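Local atomic coordinates of ankyrin repeat domain protein (Legionella pneumophila subsp. pneumophila, PDB entry 6MCA), a protein that is a Legionella effector with ankyrin repeats and a cysteine protease-like region that interacts with the host LARP7 component of the 7SK snRNP complex. Residues Leu418-Leu430 against Lys464-Gly476. Numbering follows the deposited sequence.
Sequences LFQACDHANKRHL and KGNNLLKILDDCG
Asn467 reaches from helix 463-474 to the backbone of the loop Cys422-Asn426 and grips it with both ends of its amide. Its ND2 donates to Cys422 O at 2.7 Å, a bond tilted 25° from the amide plane, while its OD1 accepts His424 N at 2.8 Å, in the carbonyl plane and on a lone pair. Asparagine suits this place because its amide offers a donor and an acceptor side by side; CG anti to the backbone N (chi1 173°) carries it to the loop. A water donates to Phe419 O and Lys464 O, bridging the two helix backbones. Within the loop, Asp423 N donates almost straight (173°) to His429 ND1, and Asn426, at the N-cap position, accepts Arg428 N with OD1.

Lys470 lays its methylenes over one face of the His424 ring, a CH-pi contact with CD 3.6 Å from the centroid; its length lets NZ reach onward to Val486 O, a weak bond.

Apolar groups fill the interior side. Ile471 sends CD1 to Cys422 CB (3.8 Å) and CG2 to Leu418 CD1, its branched chain serving two neighbours at once. The broad Phe419 ring can meet Leu468 CD2 at its edge, Lys464 CB obliquely (3.6 Å from CZ), and Tyr452 and Tyr456 of helix 447-458.

Helix 463-474 thus packs across the short loop, which includes a type I turn, joining helices 404-421 and 427-440 in the C-terminal all-helical region.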
ATOM      1  N   LEU A 418      -3.926 -19.719  -8.398  1.00 39.34           N
ATOM      2  CA  LEU A 418      -4.692 -20.786  -9.038  1.00 49.32           C
ATOM      3  C   LEU A 418      -5.628 -21.472  -8.050  1.00 50.38           C
ATOM      4  O   LEU A 418      -6.805 -21.702  -8.350  1.00 41.03           O
ATOM      5  CB  LEU A 418      -3.737 -21.800  -9.668  1.00 47.99           C
ATOM      6  CG  LEU A 418      -4.339 -23.106 -10.192  1.00 45.20           C
ATOM      7  CD1 LEU A 418      -5.328 -22.837 -11.315  1.00 37.44           C
ATOM      8  CD2 LEU A 418      -3.240 -24.053 -10.649  1.00 38.91           C
ATOM      9  N   PHE A 419      -5.124 -21.802  -6.859  1.00 40.93           N
ATOM     10  CA  PHE A 419      -5.926 -22.576  -5.919  1.00 52.20           C
ATOM     11  C   PHE A 419      -7.016 -21.729  -5.275  1.00 50.90           C
ATOM     12  O   PHE A 419      -8.157 -22.184  -5.133  1.00 52.98           O
ATOM     13  CB  PHE A 419      -5.031 -23.198  -4.848  1.00 54.39           C
ATOM     14  CG  PHE A 419      -5.745 -24.172  -3.952  1.00 75.57           C
ATOM     15  CD1 PHE A 419      -6.094 -25.432  -4.412  1.00 70.98           C
ATOM     16  CD2 PHE A 419      -6.065 -23.827  -2.648  1.00 77.60           C
ATOM     17  CE1 PHE A 419      -6.751 -26.328  -3.590  1.00 74.14           C
ATOM     18  CE2 PHE A 419      -6.721 -24.721  -1.821  1.00 72.20           C
ATOM     19  CZ  PHE A 419      -7.064 -25.973  -2.293  1.00 70.76           C
ATOM     20  N   GLN A 420      -6.697 -20.493  -4.883  1.00 52.45           N
ATOM     21  CA  GLN A 420      -7.637 -19.713  -4.091  1.00 43.89           C
ATOM     22  C   GLN A 420      -8.605 -18.884  -4.924  1.00 40.42           C
ATOM     23  O   GLN A 420      -9.756 -18.703  -4.510  1.00 49.80           O
ATOM     24  CB  GLN A 420      -6.879 -18.781  -3.139  1.00 40.06           C
ATOM     25  CG  GLN A 420      -5.926 -19.490  -2.188  1.00 37.78           C
ATOM     26  CD  GLN A 420      -5.451 -18.590  -1.063  1.00 41.61           C
ATOM     27  OE1 GLN A 420      -6.212 -17.773  -0.543  1.00 35.78           O
ATOM     28  NE2 GLN A 420      -4.186 -18.731  -0.685  1.00 35.16           N
ATOM     29  N   ALA A 421      -8.187 -18.374  -6.084  1.00 42.09           N
ATOM     30  CA  ALA A 421      -8.936 -17.325  -6.761  1.00 48.39           C
ATOM     31  C   ALA A 421      -9.568 -17.747  -8.081  1.00 46.03           C
ATOM     32  O   ALA A 421     -10.272 -16.936  -8.693  1.00 57.91           O
ATOM     33  CB  ALA A 421      -8.029 -16.111  -6.998  1.00 35.76           C
ATOM     34  N   CYS A 422      -9.351 -18.976  -8.539  1.00 55.90           N
ATOM     35  CA  CYS A 422      -9.838 -19.416  -9.842  1.00 51.16           C
ATOM     36  C   CYS A 422     -10.972 -20.419  -9.662  1.00 56.34           C
ATOM     37  O   CYS A 422     -10.774 -21.487  -9.072  1.00 60.23           O
ATOM     38  CB  CYS A 422      -8.706 -20.027 -10.670  1.00 55.58           C
ATOM     39  SG  CYS A 422      -7.460 -18.835 -11.219  1.00 54.09           S
ATOM     40  N   ASP A 423     -12.151 -20.073 -10.174  1.00 50.68           N
ATOM     41  CA  ASP A 423     -13.301 -20.965 -10.191  1.00 63.91           C
ATOM     42  C   ASP A 423     -13.429 -21.607 -11.568  1.00 73.52           C
ATOM     43  O   ASP A 423     -13.282 -20.934 -12.593  1.00 60.15           O
ATOM     44  CB  ASP A 423     -14.588 -20.215  -9.843  1.00 54.01           C
ATOM     45  CG  ASP A 423     -14.518 -19.532  -8.490  1.00 96.42           C
ATOM     46  OD1 ASP A 423     -13.746 -19.997  -7.623  1.00 82.68           O
ATOM     47  OD2 ASP A 423     -15.238 -18.530  -8.291  1.00103.20           O
ATOM     48  N   HIS A 424     -13.713 -22.911 -11.584  1.00 73.66           N
ATOM     49  CA  HIS A 424     -13.738 -23.667 -12.831  1.00 64.68           C
ATOM     50  C   HIS A 424     -14.883 -23.271 -13.755  1.00 73.70           C
ATOM     51  O   HIS A 424     -14.881 -23.680 -14.920  1.00 77.93           O
ATOM     52  CB  HIS A 424     -13.814 -25.166 -12.531  1.00 77.01           C
ATOM     53  CG  HIS A 424     -15.210 -25.703 -12.473  1.00 93.30           C
ATOM     54  ND1 HIS A 424     -16.028 -25.532 -11.378  1.00 84.73           N
ATOM     55  CD2 HIS A 424     -15.931 -26.410 -13.375  1.00 89.78           C
ATOM     56  CE1 HIS A 424     -17.195 -26.109 -11.607  1.00 86.22           C
ATOM     57  NE2 HIS A 424     -17.162 -26.650 -12.813  1.00102.90           N
ATOM     58  N   ALA A 425     -15.851 -22.493 -13.275  1.00 72.03           N
ATOM     59  CA  ALA A 425     -16.984 -22.070 -14.087  1.00 75.68           C
ATOM     60  C   ALA A 425     -16.797 -20.688 -14.698  1.00 60.43           C
ATOM     61  O   ALA A 425     -17.697 -20.206 -15.394  1.00 66.92           O
ATOM     62  CB  ALA A 425     -18.270 -22.094 -13.252  1.00 74.15           C
ATOM     63  N   ASN A 426     -15.660 -20.042 -14.459  1.00 63.61           N
ATOM     64  CA  ASN A 426     -15.377 -18.707 -14.971  1.00 68.68           C
ATOM     65  C   ASN A 426     -14.357 -18.821 -16.096  1.00 58.25           C
ATOM     66  O   ASN A 426     -13.258 -19.345 -15.889  1.00 60.88           O
ATOM     67  CB  ASN A 426     -14.859 -17.798 -13.857  1.00 69.52           C
ATOM     68  CG  ASN A 426     -15.024 -16.325 -14.177  1.00 53.87           C
ATOM     69  OD1 ASN A 426     -14.798 -15.893 -15.307  1.00 62.71           O
ATOM     70  ND2 ASN A 426     -15.420 -15.546 -13.178  1.00 67.50           N
ATOM     71  N   LYS A 427     -14.721 -18.328 -17.284  1.00 48.08           N
ATOM     72  CA  LYS A 427     -13.835 -18.470 -18.434  1.00 57.32           C
ATOM     73  C   LYS A 427     -12.601 -17.581 -18.312  1.00 53.57           C
ATOM     74  O   LYS A 427     -11.518 -17.967 -18.765  1.00 57.45           O
ATOM     75  CB  LYS A 427     -14.601 -18.183 -19.730  1.00 56.10           C
ATOM     76  CG  LYS A 427     -14.571 -16.739 -20.206  1.00 82.80           C
ATOM     77  CD  LYS A 427     -15.075 -16.622 -21.636  1.00 93.30           C
ATOM     78  CE  LYS A 427     -13.980 -16.950 -22.638  1.00 86.49           C
ATOM     79  NZ  LYS A 427     -14.508 -17.048 -24.027  1.00 86.35           N
ATOM     80  N   ARG A 428     -12.732 -16.403 -17.694  1.00 53.78           N
ATOM     81  CA  ARG A 428     -11.557 -15.573 -17.445  1.00 51.83           C
ATOM     82  C   ARG A 428     -10.632 -16.236 -16.432  1.00 45.55           C
ATOM     83  O   ARG A 428      -9.403 -16.238 -16.603  1.00 57.89           O
ATOM     84  CB  ARG A 428     -11.987 -14.189 -16.961  1.00 50.98           C
ATOM     85  CG  ARG A 428     -13.002 -13.502 -17.861  1.00 56.56           C
ATOM     86  N   HIS A 429     -11.208 -16.808 -15.372  1.00 49.34           N
ATOM     87  CA  HIS A 429     -10.416 -17.588 -14.433  1.00 52.67           C
ATOM     88  C   HIS A 429      -9.769 -18.782 -15.118  1.00 44.43           C
ATOM     89  O   HIS A 429      -8.651 -19.164 -14.766  1.00 50.23           O
ATOM     90  CB  HIS A 429     -11.285 -18.054 -13.263  1.00 47.11           C
ATOM     91  CG  HIS A 429     -11.804 -16.938 -12.410  1.00 54.76           C
ATOM     92  ND1 HIS A 429     -12.351 -17.149 -11.162  1.00 65.30           N
ATOM     93  CD2 HIS A 429     -11.863 -15.602 -12.624  1.00 57.12           C
ATOM     94  CE1 HIS A 429     -12.723 -15.992 -10.645  1.00 60.78           C
ATOM     95  NE2 HIS A 429     -12.438 -15.038 -11.512  1.00 66.88           N
ATOM     96  N   LEU A 430     -10.441 -19.368 -16.112  1.00 43.13           N
ATOM     97  CA  LEU A 430      -9.852 -20.491 -16.836  1.00 45.37           C
ATOM     98  C   LEU A 430      -8.688 -20.038 -17.709  1.00 50.44           C
ATOM     99  O   LEU A 430      -7.693 -20.758 -17.846  1.00 54.19           O
ATOM    100  CB  LEU A 430     -10.919 -21.193 -17.676  1.00 51.82           C
ATOM    101  CG  LEU A 430     -11.699 -22.294 -16.955  1.00 70.78           C
ATOM    102  CD1 LEU A 430     -12.935 -22.695 -17.747  1.00 71.87           C
ATOM    103  CD2 LEU A 430     -10.809 -23.501 -16.690  1.00 54.31           C
ATOM    104  N   LYS A 464     -12.344 -26.610  -2.581  1.00 64.50           N
ATOM    105  CA  LYS A 464     -11.370 -26.007  -3.479  1.00 74.48           C
ATOM    106  C   LYS A 464     -10.483 -27.055  -4.139  1.00 64.39           C
ATOM    107  O   LYS A 464     -10.038 -26.854  -5.272  1.00 70.72           O
ATOM    108  CB  LYS A 464     -10.534 -24.976  -2.724  1.00 59.79           C
ATOM    109  CG  LYS A 464     -11.340 -23.758  -2.297  1.00 65.07           C
ATOM    110  CD  LYS A 464     -10.448 -22.640  -1.791  1.00 78.60           C
ATOM    111  CE  LYS A 464     -11.247 -21.366  -1.571  1.00 78.09           C
ATOM    112  NZ  LYS A 464     -11.897 -20.898  -2.827  1.00 69.74           N
ATOM    113  N   GLY A 465     -10.229 -28.180  -3.468  1.00 72.64           N
ATOM    114  CA  GLY A 465      -9.541 -29.275  -4.134  1.00 64.86           C
ATOM    115  C   GLY A 465     -10.358 -29.860  -5.271  1.00 71.57           C
ATOM    116  O   GLY A 465      -9.820 -30.199  -6.331  1.00 64.73           O
ATOM    117  N   ASN A 466     -11.672 -29.981  -5.068  1.00 70.24           N
ATOM    118  CA  ASN A 466     -12.564 -30.405  -6.142  1.00 75.80           C
ATOM    119  C   ASN A 466     -12.535 -29.411  -7.298  1.00 75.69           C
ATOM    120  O   ASN A 466     -12.476 -29.802  -8.473  1.00 69.86           O
ATOM    121  CB  ASN A 466     -13.986 -30.562  -5.599  1.00 73.41           C
ATOM    122  CG  ASN A 466     -14.846 -31.460  -6.461  1.00 73.47           C
ATOM    123  OD1 ASN A 466     -15.883 -31.041  -6.972  1.00 75.06           O
ATOM    124  ND2 ASN A 466     -14.424 -32.710  -6.620  1.00 86.60           N
ATOM    125  N   ASN A 467     -12.577 -28.114  -6.980  1.00 71.68           N
ATOM    126  CA  ASN A 467     -12.496 -27.094  -8.022  1.00 59.02           C
ATOM    127  C   ASN A 467     -11.169 -27.175  -8.770  1.00 63.26           C
ATOM    128  O   ASN A 467     -11.122 -26.977  -9.989  1.00 62.26           O
ATOM    129  CB  ASN A 467     -12.690 -25.705  -7.413  1.00 58.15           C
ATOM    130  CG  ASN A 467     -12.449 -24.592  -8.414  1.00 60.90           C
ATOM    131  OD1 ASN A 467     -13.349 -24.207  -9.162  1.00 58.20           O
ATOM    132  ND2 ASN A 467     -11.232 -24.060  -8.425  1.00 48.76           N
ATOM    133  N   LEU A 468     -10.083 -27.475  -8.055  1.00 54.20           N
ATOM    134  CA  LEU A 468      -8.776 -27.608  -8.693  1.00 62.85           C
ATOM    135  C   LEU A 468      -8.736 -28.809  -9.627  1.00 77.27           C
ATOM    136  O   LEU A 468      -8.177 -28.728 -10.727  1.00 69.42           O
ATOM    137  CB  LEU A 468      -7.684 -27.718  -7.629  1.00 44.48           C
ATOM    138  CG  LEU A 468      -6.302 -28.171  -8.108  1.00 60.97           C
ATOM    139  CD1 LEU A 468      -5.646 -27.096  -8.961  1.00 51.00           C
ATOM    140  CD2 LEU A 468      -5.418 -28.544  -6.929  1.00 65.71           C
ATOM    141  N   LEU A 469      -9.309 -29.938  -9.203  1.00 78.20           N
ATOM    142  CA  LEU A 469      -9.393 -31.101 -10.083  1.00 82.82           C
ATOM    143  C   LEU A 469     -10.193 -30.777 -11.339  1.00 67.68           C
ATOM    144  O   LEU A 469      -9.794 -31.129 -12.459  1.00 62.78           O
ATOM    145  CB  LEU A 469     -10.015 -32.281  -9.335  1.00 74.03           C
ATOM    146  CG  LEU A 469      -9.155 -32.924  -8.247  1.00 73.47           C
ATOM    147  CD1 LEU A 469      -9.973 -33.918  -7.438  1.00 77.24           C
ATOM    148  CD2 LEU A 469      -7.947 -33.604  -8.868  1.00 72.37           C
ATOM    149  N   LYS A 470     -11.331 -30.099 -11.168  1.00 70.16           N
ATOM    150  CA  LYS A 470     -12.129 -29.690 -12.320  1.00 65.54           C
ATOM    151  C   LYS A 470     -11.318 -28.805 -13.259  1.00 77.17           C
ATOM    152  O   LYS A 470     -11.297 -29.030 -14.475  1.00 83.06           O
ATOM    153  CB  LYS A 470     -13.395 -28.970 -11.855  1.00 74.03           C
ATOM    154  CG  LYS A 470     -14.365 -29.850 -11.083  1.00 66.24           C
ATOM    155  CD  LYS A 470     -15.808 -29.479 -11.387  1.00 71.36           C
ATOM    156  CE  LYS A 470     -16.598 -29.243 -10.110  1.00 80.86           C
ATOM    157  NZ  LYS A 470     -16.606 -30.444  -9.232  1.00 82.56           N
ATOM    158  N   ILE A 471     -10.632 -27.799 -12.707  1.00 79.95           N
ATOM    159  CA  ILE A 471      -9.826 -26.892 -13.522  1.00 79.08           C
ATOM    160  C   ILE A 471      -8.765 -27.665 -14.293  1.00 66.18           C
ATOM    161  O   ILE A 471      -8.560 -27.448 -15.493  1.00 65.16           O
ATOM    162  CB  ILE A 471      -9.193 -25.799 -12.640  1.00 70.08           C
ATOM    163  CG1 ILE A 471     -10.242 -24.768 -12.223  1.00 65.09           C
ATOM    164  CG2 ILE A 471      -8.038 -25.122 -13.365  1.00 50.98           C
ATOM    165  CD1 ILE A 471      -9.681 -23.639 -11.386  1.00 55.85           C
ATOM    166  N   LEU A 472      -8.072 -28.580 -13.609  1.00 59.57           N
ATOM    167  CA  LEU A 472      -7.044 -29.377 -14.269  1.00 66.58           C
ATOM    168  C   LEU A 472      -7.630 -30.192 -15.414  1.00 69.90           C
ATOM    169  O   LEU A 472      -6.994 -30.348 -16.463  1.00 70.14           O
ATOM    170  CB  LEU A 472      -6.356 -30.295 -13.258  1.00 72.46           C
ATOM    171  CG  LEU A 472      -5.425 -29.638 -12.238  1.00 69.19           C
ATOM    172  CD1 LEU A 472      -4.803 -30.687 -11.329  1.00 50.96           C
ATOM    173  CD2 LEU A 472      -4.351 -28.821 -12.936  1.00 60.13           C
ATOM    174  N   ASP A 473      -8.845 -30.713 -15.238  1.00 64.86           N
ATOM    175  CA  ASP A 473      -9.445 -31.503 -16.309  1.00 78.51           C
ATOM    176  C   ASP A 473      -9.876 -30.627 -17.482  1.00 74.24           C
ATOM    177  O   ASP A 473      -9.733 -31.025 -18.643  1.00 81.14           O
ATOM    178  CB  ASP A 473     -10.625 -32.316 -15.782  1.00 83.65           C
ATOM    179  CG  ASP A 473     -10.878 -33.566 -16.604  1.00 92.42           C
ATOM    180  OD1 ASP A 473     -10.014 -34.471 -16.592  1.00103.87           O
ATOM    181  OD2 ASP A 473     -11.932 -33.644 -17.267  1.00104.40           O
ATOM    182  N   ASP A 474     -10.406 -29.431 -17.205  1.00 78.31           N
ATOM    183  CA  ASP A 474     -10.805 -28.538 -18.291  1.00 66.39           C
ATOM    184  C   ASP A 474      -9.620 -27.994 -19.075  1.00 66.33           C
ATOM    185  O   ASP A 474      -9.823 -27.427 -20.154  1.00 61.31           O
ATOM    186  CB  ASP A 474     -11.639 -27.364 -17.766  1.00 57.94           C
ATOM    187  CG  ASP A 474     -12.605 -27.770 -16.673  1.00 98.31           C
ATOM    188  OD1 ASP A 474     -12.751 -27.009 -15.692  1.00101.02           O
ATOM    189  OD2 ASP A 474     -13.214 -28.855 -16.788  1.00109.32           O
ATOM    190  N   CYS A 475      -8.399 -28.144 -18.567  1.00 66.28           N
ATOM    191  CA  CYS A 475      -7.197 -27.751 -19.286  1.00 70.45           C
ATOM    192  C   CYS A 475      -6.456 -28.946 -19.875  1.00 76.12           C
ATOM    193  O   CYS A 475      -5.311 -28.798 -20.313  1.00 74.58           O
ATOM    194  CB  CYS A 475      -6.268 -26.955 -18.365  1.00 72.39           C
ATOM    195  SG  CYS A 475      -6.970 -25.390 -17.789  1.00 77.03           S
ATOM    196  N   GLY A 476      -7.085 -30.120 -19.893  1.00 74.46           N
ATOM    197  CA  GLY A 476      -6.485 -31.308 -20.470  1.00 84.82           C
ATOM    198  C   GLY A 476      -5.340 -31.867 -19.655  1.00 76.48           C
ATOM    199  O   GLY A 476      -4.269 -32.161 -20.197  1.00 89.63           O
TER
HETATM  200  O   HOH W   1      -9.560 -24.264  -6.609  1.00 56.78           O